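Local structure of L-lactate dehydrogenase (Trichomonas vaginalis, 4UUL) at residues 73-86 / 114-128. The protein probably interconverts lactate and pyruvate with NAD as cofactor, as a lactate dehydrogenase that belongs to the malate dehydrogenase family. The protein carries 1 engineered substitution. Residues are numbered along the deposited sequence; the frame is centred on the assembly and turned at random.
Sequences PKAAFKDIDCAFLV and YLSKWAKPSVKVLVI
K74 lies across W118 at about a right angle. Its CA sits 3.6 Å from the centroid of the W118 six-membered ring, over one face, and its CG rests on the same face nearer the rim. CG is anti to the backbone N (chi1 -176°) and the chain runs on extended, which lays CB and CG over the indole and takes CD and CE out past NE1. Water 1, in the indole plane, accepts from both NE1 and NZ. K117 CG covers the opposite face, so the indole is sandwiched between two lysine chains. P73 is the next bump: its CB sits over the centre of the Y114 ring, 3.6 Å from the centroid. Y114 CB in turn presses on the face of F77, while L115 CD2 meets the edge of the F77 ring, 3.6 Å from F77 CD2. F77 thus fills the hollow between Y114 and L115. I80 CG1 packs against both A119 CB and V123 CG2.

Further along the chain, strands 82-85 and 124-127 run parallel as neighbours in the Rossmann-type NAD-binding domain. Helix 97-118 makes the right-handed crossover between them. L85 points to the helix side, where F108 and T111 of helix 97-118 touch it. Its CD1 presses tightly on V125 CG1, at 3.5 Å. F84 and L126 take the other face, where M252 of helix 242-257 touches both. The ladder ends with I128 N bonded to L85 O; I128 contacts NADH in another structure of this protein.

At the opposite end, D79 N gives W118 O a nearly straight bond (2.8 Å, 171°). K120 reaches past D79 O to D81, and K120 NZ forms a salt bridge with D81 OD1, on its syn side, at 2.8 Å. Water 4 links NZ to OD2, which also takes H6 N.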
loop_
_atom_site.group_PDB
_atom_site.type_symbol
_atom_site.label_atom_id
_atom_site.label_comp_id
_atom_site.label_asym_id
_atom_site.label_seq_id
_atom_site.Cartn_x
_atom_site.Cartn_y
_atom_site.Cartn_z
ATOM N N PRO B 73 2.125 15.985 20.768
ATOM C CA PRO B 73 0.708 16.155 20.425
ATOM C C PRO B 73 0.326 17.428 19.675
ATOM O O PRO B 73 -0.385 17.349 18.673
ATOM C CB PRO B 73 0.016 16.052 21.788
ATOM C CG PRO B 73 0.889 15.096 22.529
ATOM C CD PRO B 73 2.302 15.500 22.143
ATOM N N LYS B 74 0.772 18.600 20.110
ATOM C CA LYS B 74 0.363 19.814 19.407
ATOM C C LYS B 74 0.779 19.774 17.932
ATOM O O LYS B 74 -0.048 20.022 17.033
ATOM C CB LYS B 74 0.922 21.087 20.032
ATOM C CG LYS B 74 0.385 22.313 19.322
ATOM C CD LYS B 74 0.790 23.591 20.001
ATOM C CE LYS B 74 0.213 24.804 19.271
ATOM N NZ LYS B 74 0.426 26.042 20.054
ATOM N N ALA B 75 2.013 19.372 17.649
ATOM C CA ALA B 75 2.459 19.323 16.272
ATOM C C ALA B 75 1.635 18.300 15.467
ATOM O O ALA B 75 1.427 18.461 14.265
ATOM C CB ALA B 75 3.925 18.978 16.223
ATOM N N ALA B 76 1.227 17.212 16.109
ATOM C CA ALA B 76 0.511 16.150 15.440
ATOM C C ALA B 76 -0.939 16.526 15.142
ATOM O O ALA B 76 -1.474 16.139 14.113
ATOM C CB ALA B 76 0.564 14.904 16.290
ATOM N N PHE B 77 -1.572 17.274 16.043
ATOM C CA PHE B 77 -3.013 17.529 15.944
ATOM C C PHE B 77 -3.363 18.907 15.373
ATOM O O PHE B 77 -4.503 19.171 15.051
ATOM C CB PHE B 77 -3.728 17.351 17.304
ATOM C CG PHE B 77 -3.820 15.903 17.776
ATOM C CD1 PHE B 77 -2.779 15.323 18.475
ATOM C CD2 PHE B 77 -4.930 15.126 17.507
ATOM C CE1 PHE B 77 -2.845 14.027 18.906
ATOM C CE2 PHE B 77 -4.986 13.821 17.954
ATOM C CZ PHE B 77 -3.956 13.279 18.631
ATOM N N LYS B 78 -2.383 19.797 15.265
ATOM C CA LYS B 78 -2.636 21.187 14.889
ATOM C C LYS B 78 -3.271 21.320 13.505
ATOM O O LYS B 78 -2.684 20.967 12.488
ATOM C CB LYS B 78 -1.374 22.033 14.988
ATOM C CG LYS B 78 -1.648 23.494 14.754
ATOM C CD LYS B 78 -0.405 24.329 15.040
ATOM C CE LYS B 78 -0.645 25.813 14.760
ATOM N NZ LYS B 78 0.529 26.678 15.117
ATOM N N ASP B 79 -4.483 21.834 13.490
ATOM C CA ASP B 79 -5.217 22.202 12.287
ATOM C C ASP B 79 -5.430 21.021 11.344
ATOM O O ASP B 79 -5.562 21.218 10.120
ATOM C CB ASP B 79 -4.564 23.392 11.572
ATOM C CG ASP B 79 -4.528 24.656 12.432
ATOM O OD1 ASP B 79 -5.427 24.837 13.267
ATOM O OD2 ASP B 79 -3.616 25.471 12.263
ATOM N N ILE B 80 -5.567 19.820 11.889
ATOM C CA ILE B 80 -5.848 18.667 11.048
ATOM C C ILE B 80 -7.276 18.653 10.515
ATOM O O ILE B 80 -8.201 19.087 11.201
ATOM C CB ILE B 80 -5.453 17.335 11.712
ATOM C CG1 ILE B 80 -6.249 17.099 13.005
ATOM C CG2 ILE B 80 -3.937 17.310 11.937
ATOM C CD1 ILE B 80 -6.117 15.696 13.508
ATOM N N ASP B 81 -7.445 18.096 9.313
ATOM C CA ASP B 81 -8.735 17.871 8.653
ATOM C C ASP B 81 -9.324 16.471 8.928
ATOM O O ASP B 81 -10.522 16.283 8.959
ATOM C CB ASP B 81 -8.572 18.026 7.147
ATOM C CG ASP B 81 -8.234 19.455 6.765
ATOM O OD1 ASP B 81 -9.126 20.316 6.839
ATOM O OD2 ASP B 81 -7.085 19.700 6.408
ATOM N N CYS B 82 -8.458 15.493 9.093
ATOM C CA CYS B 82 -8.909 14.148 9.459
ATOM C C CYS B 82 -7.812 13.389 10.233
ATOM O O CYS B 82 -6.641 13.801 10.217
ATOM C CB CYS B 82 -9.470 13.340 8.276
ATOM S SG CYS B 82 -8.232 12.840 7.077
ATOM N N ALA B 83 -8.208 12.317 10.920
ATOM C CA ALA B 83 -7.304 11.561 11.715
ATOM C C ALA B 83 -7.638 10.102 11.648
ATOM O O ALA B 83 -8.796 9.679 11.722
ATOM C CB ALA B 83 -7.399 12.002 13.189
ATOM N N PHE B 84 -6.577 9.300 11.544
ATOM C CA PHE B 84 -6.629 7.844 11.644
ATOM C C PHE B 84 -5.999 7.487 12.994
ATOM O O PHE B 84 -4.767 7.525 13.148
ATOM C CB PHE B 84 -5.859 7.209 10.498
ATOM C CG PHE B 84 -6.474 7.443 9.147
ATOM C CD1 PHE B 84 -6.200 8.595 8.415
ATOM C CD2 PHE B 84 -7.326 6.497 8.601
ATOM C CE1 PHE B 84 -6.752 8.791 7.182
ATOM C CE2 PHE B 84 -7.871 6.721 7.322
ATOM C CZ PHE B 84 -7.566 7.867 6.634
ATOM N N LEU B 85 -6.867 7.168 13.971
ATOM C CA LEU B 85 -6.387 6.862 15.338
ATOM C C LEU B 85 -6.114 5.364 15.388
ATOM O O LEU B 85 -6.961 4.545 15.804
ATOM C CB LEU B 85 -7.386 7.312 16.388
ATOM C CG LEU B 85 -7.648 8.788 16.448
ATOM C CD1 LEU B 85 -8.522 9.106 17.619
ATOM C CD2 LEU B 85 -6.433 9.698 16.427
ATOM N N VAL B 86 -4.911 5.005 14.959
ATOM C CA VAL B 86 -4.480 3.614 14.860
ATOM C C VAL B 86 -3.889 3.125 16.169
ATOM O O VAL B 86 -4.125 1.994 16.593
ATOM C CB VAL B 86 -3.398 3.484 13.758
ATOM C CG1 VAL B 86 -2.787 2.106 13.707
ATOM C CG2 VAL B 86 -4.049 3.859 12.419
ATOM N N TYR B 114 -6.664 16.513 23.002
ATOM C CA TYR B 114 -5.760 17.082 21.995
ATOM C C TYR B 114 -6.567 17.482 20.744
ATOM O O TYR B 114 -6.321 18.516 20.135
ATOM C CB TYR B 114 -4.715 16.076 21.595
ATOM C CG TYR B 114 -3.802 15.583 22.673
ATOM C CD1 TYR B 114 -3.407 16.405 23.721
ATOM C CD2 TYR B 114 -3.310 14.279 22.631
ATOM C CE1 TYR B 114 -2.528 15.956 24.709
ATOM C CE2 TYR B 114 -2.466 13.815 23.612
ATOM C CZ TYR B 114 -2.069 14.652 24.641
ATOM O OH TYR B 114 -1.221 14.221 25.622
ATOM N N LEU B 115 -7.502 16.639 20.308
ATOM C CA LEU B 115 -8.334 16.964 19.168
ATOM C C LEU B 115 -9.109 18.262 19.372
ATOM O O LEU B 115 -9.158 19.130 18.517
ATOM C CB LEU B 115 -9.307 15.832 18.863
ATOM C CG LEU B 115 -8.678 14.568 18.286
ATOM C CD1 LEU B 115 -9.581 13.341 18.495
ATOM C CD2 LEU B 115 -8.471 14.775 16.766
ATOM N N SER B 116 -9.774 18.353 20.504
ATOM C CA SER B 116 -10.560 19.520 20.807
ATOM C C SER B 116 -9.694 20.775 20.817
ATOM O O SER B 116 -10.075 21.821 20.288
ATOM C CB SER B 116 -11.265 19.356 22.134
ATOM O OG SER B 116 -12.017 20.518 22.430
ATOM N N LYS B 117 -8.521 20.677 21.430
ATOM C CA LYS B 117 -7.647 21.835 21.590
ATOM C C LYS B 117 -7.095 22.318 20.251
ATOM O O LYS B 117 -7.018 23.509 20.021
ATOM C CB LYS B 117 -6.494 21.471 22.524
ATOM C CG LYS B 117 -5.591 22.588 22.993
ATOM C CD LYS B 117 -4.816 22.127 24.217
ATOM C CE LYS B 117 -3.858 23.209 24.712
ATOM N NZ LYS B 117 -4.562 24.470 25.095
ATOM N N TRP B 118 -6.685 21.394 19.386
ATOM C CA TRP B 118 -5.857 21.745 18.247
ATOM C C TRP B 118 -6.394 21.443 16.854
ATOM O O TRP B 118 -5.969 22.069 15.871
ATOM C CB TRP B 118 -4.499 21.093 18.449
ATOM C CG TRP B 118 -3.747 21.642 19.573
ATOM C CD1 TRP B 118 -3.471 22.977 19.834
ATOM C CD2 TRP B 118 -3.101 20.898 20.597
ATOM N NE1 TRP B 118 -2.725 23.070 20.954
ATOM C CE2 TRP B 118 -2.479 21.820 21.449
ATOM C CE3 TRP B 118 -2.990 19.541 20.880
ATOM C CZ2 TRP B 118 -1.748 21.429 22.565
ATOM C CZ3 TRP B 118 -2.253 19.149 21.983
ATOM C CH2 TRP B 118 -1.650 20.091 22.814
ATOM N N ALA B 119 -7.249 20.440 16.716
ATOM C CA ALA B 119 -7.721 20.061 15.385
ATOM C C ALA B 119 -8.705 21.107 14.854
ATOM O O ALA B 119 -9.291 21.883 15.599
ATOM C CB ALA B 119 -8.352 18.668 15.413
ATOM N N LYS B 120 -8.932 21.117 13.542
ATOM C CA LYS B 120 -10.025 21.948 13.015
ATOM C C LYS B 120 -11.368 21.474 13.568
ATOM O O LYS B 120 -11.552 20.286 13.829
ATOM C CB LYS B 120 -10.086 21.870 11.498
ATOM C CG LYS B 120 -8.882 22.450 10.787
ATOM C CD LYS B 120 -9.186 22.545 9.295
ATOM C CE LYS B 120 -8.003 22.970 8.454
ATOM N NZ LYS B 120 -8.449 23.069 7.055
ATOM N N PRO B 121 -12.331 22.400 13.693
ATOM C CA PRO B 121 -13.646 21.977 14.189
ATOM C C PRO B 121 -14.339 20.998 13.259
ATOM O O PRO B 121 -15.288 20.345 13.664
ATOM C CB PRO B 121 -14.443 23.297 14.273
ATOM C CG PRO B 121 -13.456 24.347 14.337
ATOM C CD PRO B 121 -12.230 23.871 13.636
ATOM N N SER B 122 -13.882 20.937 12.011
ATOM C CA SER B 122 -14.434 20.057 10.992
ATOM C C SER B 122 -13.755 18.705 10.926
ATOM O O SER B 122 -14.087 17.870 10.086
ATOM C CB SER B 122 -14.356 20.726 9.636
ATOM O OG SER B 122 -13.042 21.214 9.421
ATOM N N VAL B 123 -12.815 18.461 11.825
ATOM C CA VAL B 123 -12.019 17.231 11.746
ATOM C C VAL B 123 -12.888 15.969 11.710
ATOM O O VAL B 123 -13.844 15.843 12.475
ATOM C CB VAL B 123 -10.975 17.145 12.927
ATOM C CG1 VAL B 123 -11.683 17.051 14.285
ATOM C CG2 VAL B 123 -9.941 16.030 12.758
ATOM N N LYS B 124 -12.509 15.008 10.883
ATOM C CA LYS B 124 -13.133 13.704 10.861
ATOM C C LYS B 124 -12.159 12.678 11.472
ATOM O O LYS B 124 -11.091 12.389 10.912
ATOM C CB LYS B 124 -13.550 13.317 9.420
ATOM C CG LYS B 124 -14.668 14.224 8.916
ATOM C CD LYS B 124 -15.243 13.916 7.576
ATOM C CE LYS B 124 -16.589 14.634 7.451
ATOM N NZ LYS B 124 -17.267 14.297 6.261
ATOM N N VAL B 125 -12.562 12.120 12.595
ATOM C CA VAL B 125 -11.746 11.265 13.414
ATOM C C VAL B 125 -12.262 9.832 13.271
ATOM O O VAL B 125 -13.367 9.510 13.676
ATOM C CB VAL B 125 -11.822 11.669 14.903
ATOM C CG1 VAL B 125 -10.930 10.798 15.758
ATOM C CG2 VAL B 125 -11.505 13.135 15.056
ATOM N N LEU B 126 -11.425 8.981 12.676
ATOM C CA LEU B 126 -11.688 7.569 12.504
ATOM C C LEU B 126 -10.873 6.770 13.514
ATOM O O LEU B 126 -9.642 6.741 13.460
ATOM C CB LEU B 126 -11.329 7.139 11.100
ATOM C CG LEU B 126 -11.490 5.648 10.804
ATOM C CD1 LEU B 126 -12.897 5.130 11.136
ATOM C CD2 LEU B 126 -11.156 5.354 9.354
ATOM N N VAL B 127 -11.565 6.121 14.434
ATOM C CA VAL B 127 -10.926 5.341 15.490
ATOM C C VAL B 127 -10.792 3.899 15.053
ATOM O O VAL B 127 -11.766 3.226 14.694
ATOM C CB VAL B 127 -11.733 5.444 16.795
ATOM C CG1 VAL B 127 -11.026 4.693 17.893
ATOM C CG2 VAL B 127 -11.944 6.895 17.142
ATOM N N ILE B 128 -9.542 3.423 15.054
ATOM C CA ILE B 128 -9.180 2.106 14.593
ATOM C C ILE B 128 -8.632 1.251 15.710
ATOM O O ILE B 128 -9.006 0.073 15.830
ATOM C CB ILE B 128 -8.177 2.210 13.450
ATOM C CG1 ILE B 128 -8.831 2.977 12.274
ATOM C CG2 ILE B 128 -7.673 0.844 12.997
ATOM C CD1 ILE B 128 -7.897 3.535 11.272
HETATM O O HOH W 1 -1.295 25.274 22.388
HETATM O O HOH W 2 -12.395 17.282 7.158
HETATM O O HOH W 3 -11.652 19.938 7.594
HETATM O O HOH W 4 -6.052 22.091 5.679
#